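Local coordinates for flagellar hook protein FlgE (PDB 5AY6), which probably builds, as the hook protein, the flagellar hook, the universal joint that links the flagellar motor to the filament, at residues K3-L13 and F167-S176; I220-T231 and L283-Y293. All blocks are in the same frame, centred on the assembly; numbering follows the deposited sequence.

Overall arrangement
Interactions 1 and 2 both join the mixed sheet holding strands 6-12 and 277-291 to the antiparallel sheet running from strand 167-174 to strand 228-230; segment 167-176 and both segments of interaction 2 belong to the FlaE D2 family region. Interaction 1 engages the first outermost strand of the antiparallel sheet, interaction 2 strand 214-222, the turn after it and the last strand, 228-230. The centres lie about 16 Å apart, on the same side of the chain's centre. Strands 6-12 and 277-291 are neighbours, which ties the contacts directly: L13 N approaches T291 O at 2.7 Å, a probable hydrogen bond, and N12 OD1 lies 2.7 Å from Y293 N.

Interaction 1 of 2, residues K3-L13 and F167-S176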
loop_
_atom_site.group_PDB
_atom_site.type_symbol
_atom_site.label_atom_id
_atom_site.label_comp_id
_atom_site.label_asym_id
_atom_site.label_seq_id
_atom_site.Cartn_x
_atom_site.Cartn_y
_atom_site.Cartn_z
ATOM N N LYS A 3 -5.595 27.809 -15.463
ATOM C CA LYS A 3 -5.571 27.059 -14.204
ATOM C C LYS A 3 -6.316 25.739 -14.373
ATOM O O LYS A 3 -7.491 25.717 -14.747
ATOM C CB LYS A 3 -6.181 27.889 -13.077
ATOM C CG LYS A 3 -6.072 27.282 -11.692
ATOM C CD LYS A 3 -6.778 28.176 -10.680
ATOM C CE LYS A 3 -6.868 27.540 -9.310
ATOM N NZ LYS A 3 -7.910 28.223 -8.491
ATOM N N THR A 4 -5.627 24.640 -14.098
ATOM C CA THR A 4 -6.175 23.309 -14.337
ATOM C C THR A 4 -7.259 22.937 -13.329
ATOM O O THR A 4 -7.060 23.036 -12.118
ATOM C CB THR A 4 -5.074 22.242 -14.297
ATOM O OG1 THR A 4 -4.036 22.595 -15.217
ATOM C CG2 THR A 4 -5.640 20.875 -14.667
ATOM N N THR A 5 -8.403 22.492 -13.839
ATOM C CA THR A 5 -9.526 22.134 -12.985
ATOM C C THR A 5 -9.985 20.693 -13.195
ATOM O O THR A 5 -10.716 20.144 -12.375
ATOM C CB THR A 5 -10.717 23.074 -13.223
ATOM O OG1 THR A 5 -11.085 23.029 -14.606
ATOM C CG2 THR A 5 -10.345 24.505 -12.857
ATOM N N ARG A 6 -9.572 20.081 -14.298
ATOM C CA ARG A 6 -9.977 18.710 -14.574
ATOM C C ARG A 6 -8.952 17.980 -15.422
ATOM O O ARG A 6 -8.508 18.493 -16.448
ATOM C CB ARG A 6 -11.340 18.677 -15.272
ATOM C CG ARG A 6 -11.837 17.272 -15.568
ATOM C CD ARG A 6 -13.265 17.273 -16.101
ATOM N NE ARG A 6 -13.720 15.920 -16.411
ATOM C CZ ARG A 6 -14.996 15.572 -16.563
ATOM N NH1 ARG A 6 -15.953 16.480 -16.440
ATOM N NH2 ARG A 6 -15.313 14.314 -16.848
ATOM N N VAL A 7 -8.582 16.780 -14.988
ATOM C CA VAL A 7 -7.658 15.951 -15.747
ATOM C C VAL A 7 -8.250 14.571 -15.985
ATOM O O VAL A 7 -8.941 14.019 -15.130
ATOM C CB VAL A 7 -6.283 15.809 -15.045
ATOM C CG1 VAL A 7 -5.676 17.178 -14.773
ATOM C CG2 VAL A 7 -6.410 15.030 -13.756
ATOM N N GLY A 8 -8.002 14.033 -17.173
ATOM C CA GLY A 8 -8.429 12.689 -17.498
ATOM C C GLY A 8 -7.202 11.827 -17.698
ATOM O O GLY A 8 -6.326 12.159 -18.498
ATOM N N VAL A 9 -7.118 10.729 -16.958
ATOM C CA VAL A 9 -5.983 9.837 -17.104
ATOM C C VAL A 9 -6.333 8.700 -18.040
ATOM O O VAL A 9 -7.290 7.964 -17.807
ATOM C CB VAL A 9 -5.518 9.257 -15.761
ATOM C CG1 VAL A 9 -4.493 8.161 -15.996
ATOM C CG2 VAL A 9 -4.936 10.355 -14.877
ATOM N N ASN A 10 -5.555 8.568 -19.105
ATOM C CA ASN A 10 -5.708 7.457 -20.032
ATOM C C ASN A 10 -4.448 6.609 -20.028
ATOM O O ASN A 10 -3.442 6.975 -20.635
ATOM C CB ASN A 10 -6.009 7.971 -21.436
ATOM C CG ASN A 10 -7.145 8.971 -21.455
ATOM O OD1 ASN A 10 -8.199 8.744 -20.861
ATOM N ND2 ASN A 10 -6.926 10.098 -22.125
ATOM N N ALA A 11 -4.501 5.483 -19.330
ATOM C CA ALA A 11 -3.319 4.651 -19.164
ATOM C C ALA A 11 -3.679 3.217 -18.815
ATOM O O ALA A 11 -4.754 2.941 -18.281
ATOM C CB ALA A 11 -2.417 5.237 -18.089
ATOM N N ASN A 12 -2.767 2.299 -19.112
ATOM C CA ASN A 12 -2.962 0.912 -18.722
ATOM C C ASN A 12 -1.893 0.458 -17.742
ATOM O O ASN A 12 -0.720 0.802 -17.886
ATOM C CB ASN A 12 -2.959 -0.010 -19.943
ATOM C CG ASN A 12 -3.216 -1.455 -19.569
ATOM O OD1 ASN A 12 -4.320 -1.812 -19.160
ATOM N ND2 ASN A 12 -2.192 -2.294 -19.695
ATOM N N LEU A 13 -2.313 -0.308 -16.745
ATOM C CA LEU A 13 -1.388 -0.961 -15.828
ATOM C C LEU A 13 -1.356 -2.444 -16.161
ATOM O O LEU A 13 -2.401 -3.089 -16.178
ATOM C CB LEU A 13 -1.820 -0.749 -14.378
ATOM C CG LEU A 13 -2.049 0.692 -13.922
ATOM C CD1 LEU A 13 -2.771 0.713 -12.585
ATOM C CD2 LEU A 13 -0.726 1.427 -13.819
ATOM N N PHE A 167 4.820 1.853 -11.429
ATOM C CA PHE A 167 4.420 2.708 -12.534
ATOM C C PHE A 167 3.956 4.062 -12.035
ATOM O O PHE A 167 3.436 4.184 -10.927
ATOM C CB PHE A 167 3.316 2.046 -13.361
ATOM C CG PHE A 167 3.139 2.655 -14.726
ATOM C CD1 PHE A 167 4.185 2.653 -15.640
ATOM C CD2 PHE A 167 1.934 3.228 -15.094
ATOM C CE1 PHE A 167 4.028 3.213 -16.898
ATOM C CE2 PHE A 167 1.770 3.787 -16.354
ATOM C CZ PHE A 167 2.818 3.782 -17.252
ATOM N N GLU A 168 4.153 5.078 -12.866
ATOM C CA GLU A 168 3.749 6.430 -12.524
ATOM C C GLU A 168 3.065 7.124 -13.695
ATOM O O GLU A 168 3.410 6.907 -14.862
ATOM C CB GLU A 168 4.954 7.259 -12.073
ATOM C CG GLU A 168 5.607 6.782 -10.796
ATOM C CD GLU A 168 6.616 7.784 -10.260
ATOM O OE1 GLU A 168 7.438 8.292 -11.052
ATOM O OE2 GLU A 168 6.577 8.069 -9.045
ATOM N N VAL A 169 2.086 7.957 -13.368
ATOM C CA VAL A 169 1.467 8.847 -14.338
ATOM C C VAL A 169 1.688 10.287 -13.896
ATOM O O VAL A 169 1.227 10.680 -12.832
ATOM C CB VAL A 169 -0.039 8.581 -14.477
ATOM C CG1 VAL A 169 -0.659 9.553 -15.473
ATOM C CG2 VAL A 169 -0.279 7.143 -14.904
ATOM N N GLN A 170 2.412 11.067 -14.689
ATOM C CA GLN A 170 2.637 12.461 -14.338
ATOM C C GLN A 170 1.483 13.333 -14.810
ATOM O O GLN A 170 1.011 13.208 -15.941
ATOM C CB GLN A 170 3.959 12.977 -14.917
ATOM C CG GLN A 170 5.196 12.357 -14.285
ATOM C CD GLN A 170 6.435 13.218 -14.453
ATOM O OE1 GLN A 170 6.496 14.079 -15.332
ATOM N NE2 GLN A 170 7.423 13.002 -13.593
ATOM N N ILE A 171 1.030 14.212 -13.924
ATOM C CA ILE A 171 -0.101 15.082 -14.209
ATOM C C ILE A 171 0.293 16.543 -14.016
ATOM O O ILE A 171 0.299 17.050 -12.892
ATOM C CB ILE A 171 -1.296 14.754 -13.306
ATOM C CG1 ILE A 171 -1.631 13.266 -13.375
ATOM C CG2 ILE A 171 -2.499 15.582 -13.712
ATOM C CD1 ILE A 171 -2.676 12.828 -12.370
ATOM N N PRO A 172 0.647 17.221 -15.113
ATOM C CA PRO A 172 1.020 18.638 -15.062
ATOM C C PRO A 172 -0.178 19.553 -14.811
ATOM O O PRO A 172 -1.163 19.508 -15.549
ATOM C CB PRO A 172 1.621 18.890 -16.448
ATOM C CG PRO A 172 0.974 17.871 -17.321
ATOM C CD PRO A 172 0.790 16.657 -16.466
ATOM N N LEU A 173 -0.089 20.369 -13.768
ATOM C CA LEU A 173 -1.124 21.351 -13.475
ATOM C C LEU A 173 -0.616 22.759 -13.756
ATOM O O LEU A 173 0.534 23.078 -13.459
ATOM C CB LEU A 173 -1.573 21.254 -12.013
ATOM C CG LEU A 173 -2.116 19.934 -11.465
ATOM C CD1 LEU A 173 -2.492 20.092 -9.998
ATOM C CD2 LEU A 173 -3.309 19.462 -12.269
ATOM N N SER A 174 -1.471 23.597 -14.333
ATOM C CA SER A 174 -1.195 25.026 -14.392
ATOM C C SER A 174 -1.817 25.683 -13.169
ATOM O O SER A 174 -3.004 25.510 -12.910
ATOM C CB SER A 174 -1.743 25.649 -15.676
ATOM O OG SER A 174 -1.116 25.084 -16.812
ATOM N N ASP A 175 -1.023 26.427 -12.411
ATOM C CA ASP A 175 -1.539 27.030 -11.187
ATOM C C ASP A 175 -2.160 28.385 -11.483
ATOM O O ASP A 175 -2.306 28.769 -12.642
ATOM C CB ASP A 175 -0.436 27.154 -10.126
ATOM C CG ASP A 175 0.788 27.903 -10.622
ATOM O OD1 ASP A 175 0.638 28.888 -11.371
ATOM O OD2 ASP A 175 1.912 27.507 -10.244
ATOM N N SER A 176 -2.514 29.114 -10.431
ATOM C CA SER A 176 -3.187 30.400 -10.585
ATOM C C SER A 176 -2.273 31.486 -11.156
ATOM O O SER A 176 -2.736 32.577 -11.475
ATOM C CB SER A 176 -3.756 30.857 -9.244
ATOM O OG SER A 176 -2.726 30.965 -8.272
HETATM O O HOH W 1 -3.518 29.718 -14.957
#
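A beta-sandwich interface, in which strands 6-12 and 167-174 from two different sheets face each other, joins V7, V9 and A11 to I171 and V169. The strand axes run nearly antiparallel, at 162°; at a closest approach of 9.0 Å, the middle of the contact is built from side chains. V7 CG1 lies against I171 CG2 at 3.7 Å, the two side chains meeting at a slant. V9 divides its branches: CG1, anti to the backbone N (chi1 170°), meets V169 CG1 tip to tip at 4.1 Å, while CG2 turns to I171 CD1. At one end L13 CD2 comes within 3.5 Å of F167 CD2, approaching the ring obliquely.

At the other end the chains draw close enough for polar bonds. T4 N donates to S174 O at 3.0 Å, in the carbonyl plane and on a lone pair. S174 N returns a nearly straight bond of 2.9 Å to T4 OG1, at 171°. The same threonine sets its methyl, CG2, 3.6 Å from L173 CD2, and thus serves both the polar edge and the apolar interior. A water joins K3 N to D175 O, just beyond this pair.

Strand 298-304 borders this core, with V299 touching F167 and V169, and T304 touching V7. Strand 277-291 flanks 6-12 on its other edge, and V183 of strand 180-189 packs on L173.

Interaction 2 of 2, residues I220-T231 and L283-Y293; sequences IEFTTDGKLKNT and LASAAGGLTQY
One face of the F222 ring carries Q292 CB, which sits 3.5 Å from the ring centroid and 18° off its normal, a CH-pi contact; L290 O lies in plane at the ring's edge, 3.4 Å from CE2. The tip of the same ring, CZ, meets L290 CD2 at 3.8 Å, the two side chains crossing at about a right angle. W196 also meets F222, ring to ring. Replacing F222 by an alanine is likely to open a gap beside L290 and leave Q292 CB without the aromatic face it rests on. The Y293 ring has T291 CB over one face and D225 O in plane at its edge, 3.3 Å from CE1.

L228 reaches over to L283, its CD2 lying 3.7 Å from L283 CB.

Between the rings the contact is polar. Q292 N donates to G226 O at 2.8 Å, tilted 18° from the carbonyl plane. G226 closes the type I turn begun at T223, whose OG1 forms an ST turn by accepting from D225 N, and also accepts from K227 N. A side chain at G226 would run into Q292 O and the Y293 ring, and its backbone angles independently call for glycine. A water accepts from L228 N and donates to L290 O, bridging the chains where they make no direct bond.

The chemistry thus divides between an apolar patch of F222, L290, L228 and L283 and a turn held by main-chain groups and by the T223 hydroxyl, where close passage depends on the missing side chain of G226.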
loop_
_atom_site.group_PDB
_atom_site.type_symbol
_atom_site.label_atom_id
_atom_site.label_comp_id
_atom_site.label_asym_id
_atom_site.label_seq_id
_atom_site.Cartn_x
_atom_site.Cartn_y
_atom_site.Cartn_z
ATOM N N ILE A 220 -6.375 0.821 -5.026
ATOM C CA ILE A 220 -7.191 0.828 -6.230
ATOM C C ILE A 220 -7.495 -0.608 -6.644
ATOM O O ILE A 220 -6.610 -1.468 -6.611
ATOM C CB ILE A 220 -6.486 1.583 -7.378
ATOM C CG1 ILE A 220 -6.358 3.069 -7.034
ATOM C CG2 ILE A 220 -7.242 1.420 -8.684
ATOM C CD1 ILE A 220 -5.670 3.885 -8.111
ATOM N N GLU A 221 -8.748 -0.870 -7.013
ATOM C CA GLU A 221 -9.152 -2.204 -7.439
ATOM C C GLU A 221 -9.629 -2.200 -8.887
ATOM O O GLU A 221 -10.241 -1.237 -9.355
ATOM C CB GLU A 221 -10.255 -2.752 -6.533
ATOM C CG GLU A 221 -9.859 -2.904 -5.070
ATOM C CD GLU A 221 -9.179 -4.231 -4.769
ATOM O OE1 GLU A 221 -8.477 -4.765 -5.653
ATOM O OE2 GLU A 221 -9.345 -4.737 -3.638
ATOM N N PHE A 222 -9.344 -3.285 -9.595
ATOM C CA PHE A 222 -9.860 -3.460 -10.947
ATOM C C PHE A 222 -10.731 -4.706 -11.018
ATOM O O PHE A 222 -10.649 -5.581 -10.159
ATOM C CB PHE A 222 -8.719 -3.552 -11.960
ATOM C CG PHE A 222 -7.916 -2.290 -12.086
ATOM C CD1 PHE A 222 -6.806 -2.074 -11.281
ATOM C CD2 PHE A 222 -8.265 -1.322 -13.011
ATOM C CE1 PHE A 222 -6.063 -0.917 -11.397
ATOM C CE2 PHE A 222 -7.529 -0.161 -13.132
ATOM C CZ PHE A 222 -6.424 0.044 -12.322
ATOM N N THR A 223 -11.578 -4.779 -12.037
ATOM C CA THR A 223 -12.355 -5.989 -12.268
ATOM C C THR A 223 -11.459 -7.044 -12.905
ATOM O O THR A 223 -10.347 -6.744 -13.340
ATOM C CB THR A 223 -13.570 -5.729 -13.176
ATOM O OG1 THR A 223 -13.120 -5.396 -14.496
ATOM C CG2 THR A 223 -14.414 -4.592 -12.623
ATOM N N THR A 224 -11.950 -8.278 -12.970
ATOM C CA THR A 224 -11.202 -9.359 -13.602
ATOM C C THR A 224 -10.988 -9.094 -15.092
ATOM O O THR A 224 -10.152 -9.729 -15.730
ATOM C CB THR A 224 -11.913 -10.709 -13.420
ATOM O OG1 THR A 224 -13.294 -10.575 -13.778
ATOM C CG2 THR A 224 -11.819 -11.167 -11.974
ATOM N N ASP A 225 -11.743 -8.143 -15.637
ATOM C CA ASP A 225 -11.625 -7.778 -17.041
ATOM C C ASP A 225 -10.734 -6.551 -17.233
ATOM O O ASP A 225 -10.569 -6.063 -18.352
ATOM C CB ASP A 225 -13.009 -7.514 -17.640
ATOM C CG ASP A 225 -13.940 -8.710 -17.516
ATOM O OD1 ASP A 225 -13.448 -9.860 -17.523
ATOM O OD2 ASP A 225 -15.168 -8.498 -17.415
ATOM N N GLY A 226 -10.167 -6.050 -16.140
ATOM C CA GLY A 226 -9.248 -4.927 -16.218
ATOM C C GLY A 226 -9.899 -3.557 -16.199
ATOM O O GLY A 226 -9.271 -2.559 -16.553
ATOM N N LYS A 227 -11.161 -3.499 -15.789
ATOM C CA LYS A 227 -11.859 -2.226 -15.677
ATOM C C LYS A 227 -11.770 -1.702 -14.251
ATOM O O LYS A 227 -11.831 -2.478 -13.296
ATOM C CB LYS A 227 -13.326 -2.371 -16.095
ATOM C CG LYS A 227 -13.523 -2.898 -17.504
ATOM C CD LYS A 227 -12.828 -2.015 -18.529
ATOM C CE LYS A 227 -13.235 -2.389 -19.947
ATOM N NZ LYS A 227 -12.847 -3.786 -20.295
ATOM N N LEU A 228 -11.632 -0.387 -14.113
ATOM C CA LEU A 228 -11.544 0.245 -12.797
ATOM C C LEU A 228 -12.793 -0.039 -11.968
ATOM O O LEU A 228 -13.911 0.213 -12.409
ATOM C CB LEU A 228 -11.334 1.754 -12.946
ATOM C CG LEU A 228 -11.242 2.558 -11.650
ATOM C CD1 LEU A 228 -10.050 2.111 -10.828
ATOM C CD2 LEU A 228 -11.158 4.045 -11.957
ATOM N N LYS A 229 -12.591 -0.575 -10.770
ATOM C CA LYS A 229 -13.691 -0.990 -9.907
ATOM C C LYS A 229 -13.926 0.035 -8.798
ATOM O O LYS A 229 -15.046 0.503 -8.600
ATOM C CB LYS A 229 -13.396 -2.373 -9.320
ATOM C CG LYS A 229 -14.526 -2.993 -8.523
ATOM C CD LYS A 229 -14.254 -4.470 -8.288
ATOM C CE LYS A 229 -15.169 -5.051 -7.223
ATOM N NZ LYS A 229 -14.840 -6.477 -6.939
ATOM N N ASN A 230 -12.863 0.378 -8.078
ATOM C CA ASN A 230 -12.922 1.453 -7.094
ATOM C C ASN A 230 -11.539 2.021 -6.800
ATOM O O ASN A 230 -10.521 1.403 -7.118
ATOM C CB ASN A 230 -13.578 0.975 -5.796
ATOM C CG ASN A 230 -12.738 -0.038 -5.056
ATOM O OD1 ASN A 230 -11.843 0.320 -4.289
ATOM N ND2 ASN A 230 -13.029 -1.314 -5.271
ATOM N N THR A 231 -11.514 3.202 -6.193
ATOM C CA THR A 231 -10.265 3.890 -5.909
ATOM C C THR A 231 -10.011 4.032 -4.411
ATOM O O THR A 231 -9.167 4.824 -3.994
ATOM C CB THR A 231 -10.250 5.286 -6.550
ATOM O OG1 THR A 231 -11.365 6.044 -6.068
ATOM C CG2 THR A 231 -10.350 5.175 -8.063
ATOM N N LEU A 283 -10.525 9.068 -13.741
ATOM C CA LEU A 283 -9.858 7.813 -14.073
ATOM C C LEU A 283 -10.780 6.825 -14.792
ATOM O O LEU A 283 -10.431 5.651 -14.926
ATOM C CB LEU A 283 -9.304 7.144 -12.810
ATOM C CG LEU A 283 -8.388 7.929 -11.873
ATOM C CD1 LEU A 283 -7.891 7.027 -10.753
ATOM C CD2 LEU A 283 -7.214 8.537 -12.622
ATOM N N ALA A 284 -11.944 7.282 -15.254
ATOM C CA ALA A 284 -12.947 6.356 -15.791
ATOM C C ALA A 284 -13.730 6.860 -17.004
ATOM O O ALA A 284 -14.896 6.500 -17.185
ATOM C CB ALA A 284 -13.930 5.975 -14.690
ATOM N N SER A 285 -13.103 7.669 -17.844
ATOM C CA SER A 285 -13.782 8.166 -19.037
ATOM C C SER A 285 -14.106 7.030 -20.012
ATOM O O SER A 285 -13.493 5.961 -19.970
ATOM C CB SER A 285 -12.931 9.226 -19.728
ATOM O OG SER A 285 -11.761 8.645 -20.274
ATOM N N ALA A 286 -15.071 7.266 -20.893
ATOM C CA ALA A 286 -15.507 6.242 -21.841
ATOM C C ALA A 286 -14.415 5.878 -22.848
ATOM O O ALA A 286 -14.132 4.698 -23.072
ATOM C CB ALA A 286 -16.753 6.702 -22.568
ATOM N N ALA A 287 -13.806 6.886 -23.459
ATOM C CA ALA A 287 -12.798 6.632 -24.488
ATOM C C ALA A 287 -11.471 6.187 -23.881
ATOM O O ALA A 287 -10.738 5.412 -24.492
ATOM C CB ALA A 287 -12.592 7.869 -25.354
ATOM N N GLY A 288 -11.165 6.678 -22.686
ATOM C CA GLY A 288 -9.898 6.367 -22.046
ATOM C C GLY A 288 -10.046 5.703 -20.693
ATOM O O GLY A 288 -10.679 4.656 -20.571
ATOM N N GLY A 289 -9.451 6.310 -19.671
ATOM C CA GLY A 289 -9.557 5.792 -18.321
ATOM C C GLY A 289 -8.333 5.006 -17.893
ATOM O O GLY A 289 -7.431 4.752 -18.689
ATOM N N LEU A 290 -8.304 4.630 -16.621
ATOM C CA LEU A 290 -7.238 3.801 -16.083
ATOM C C LEU A 290 -7.646 2.337 -16.165
ATOM O O LEU A 290 -8.627 1.933 -15.537
ATOM C CB LEU A 290 -6.932 4.199 -14.639
ATOM C CG LEU A 290 -5.779 3.463 -13.961
ATOM C CD1 LEU A 290 -4.453 3.799 -14.634
ATOM C CD2 LEU A 290 -5.742 3.792 -12.476
ATOM N N THR A 291 -6.907 1.552 -16.949
ATOM C CA THR A 291 -7.255 0.150 -17.181
ATOM C C THR A 291 -6.165 -0.797 -16.712
ATOM O O THR A 291 -5.033 -0.383 -16.433
ATOM C CB THR A 291 -7.526 -0.126 -18.670
ATOM O OG1 THR A 291 -6.322 0.092 -19.415
ATOM C CG2 THR A 291 -8.620 0.789 -19.200
ATOM N N GLN A 292 -6.518 -2.074 -16.632
ATOM C CA GLN A 292 -5.623 -3.072 -16.086
ATOM C C GLN A 292 -5.649 -4.344 -16.953
ATOM O O GLN A 292 -5.960 -5.441 -16.483
ATOM C CB GLN A 292 -6.004 -3.362 -14.628
ATOM C CG GLN A 292 -4.955 -4.161 -13.835
ATOM C CD GLN A 292 -5.504 -5.500 -13.352
ATOM O OE1 GLN A 292 -6.587 -5.936 -13.767
ATOM N NE2 GLN A 292 -4.756 -6.164 -12.489
ATOM N N TYR A 293 -5.341 -4.183 -18.236
ATOM C CA TYR A 293 -5.267 -5.318 -19.169
ATOM C C TYR A 293 -3.879 -5.936 -19.140
ATOM O O TYR A 293 -2.930 -5.295 -18.697
ATOM C CB TYR A 293 -5.581 -4.871 -20.595
ATOM C CG TYR A 293 -6.842 -4.064 -20.722
ATOM C CD1 TYR A 293 -8.028 -4.503 -20.152
ATOM C CD2 TYR A 293 -6.846 -2.861 -21.408
ATOM C CE1 TYR A 293 -9.185 -3.767 -20.270
ATOM C CE2 TYR A 293 -8.000 -2.118 -21.535
ATOM C CZ TYR A 293 -9.165 -2.575 -20.961
ATOM O OH TYR A 293 -10.315 -1.833 -21.079
HETATM O O HOH W 2 -11.404 1.192 -16.438
#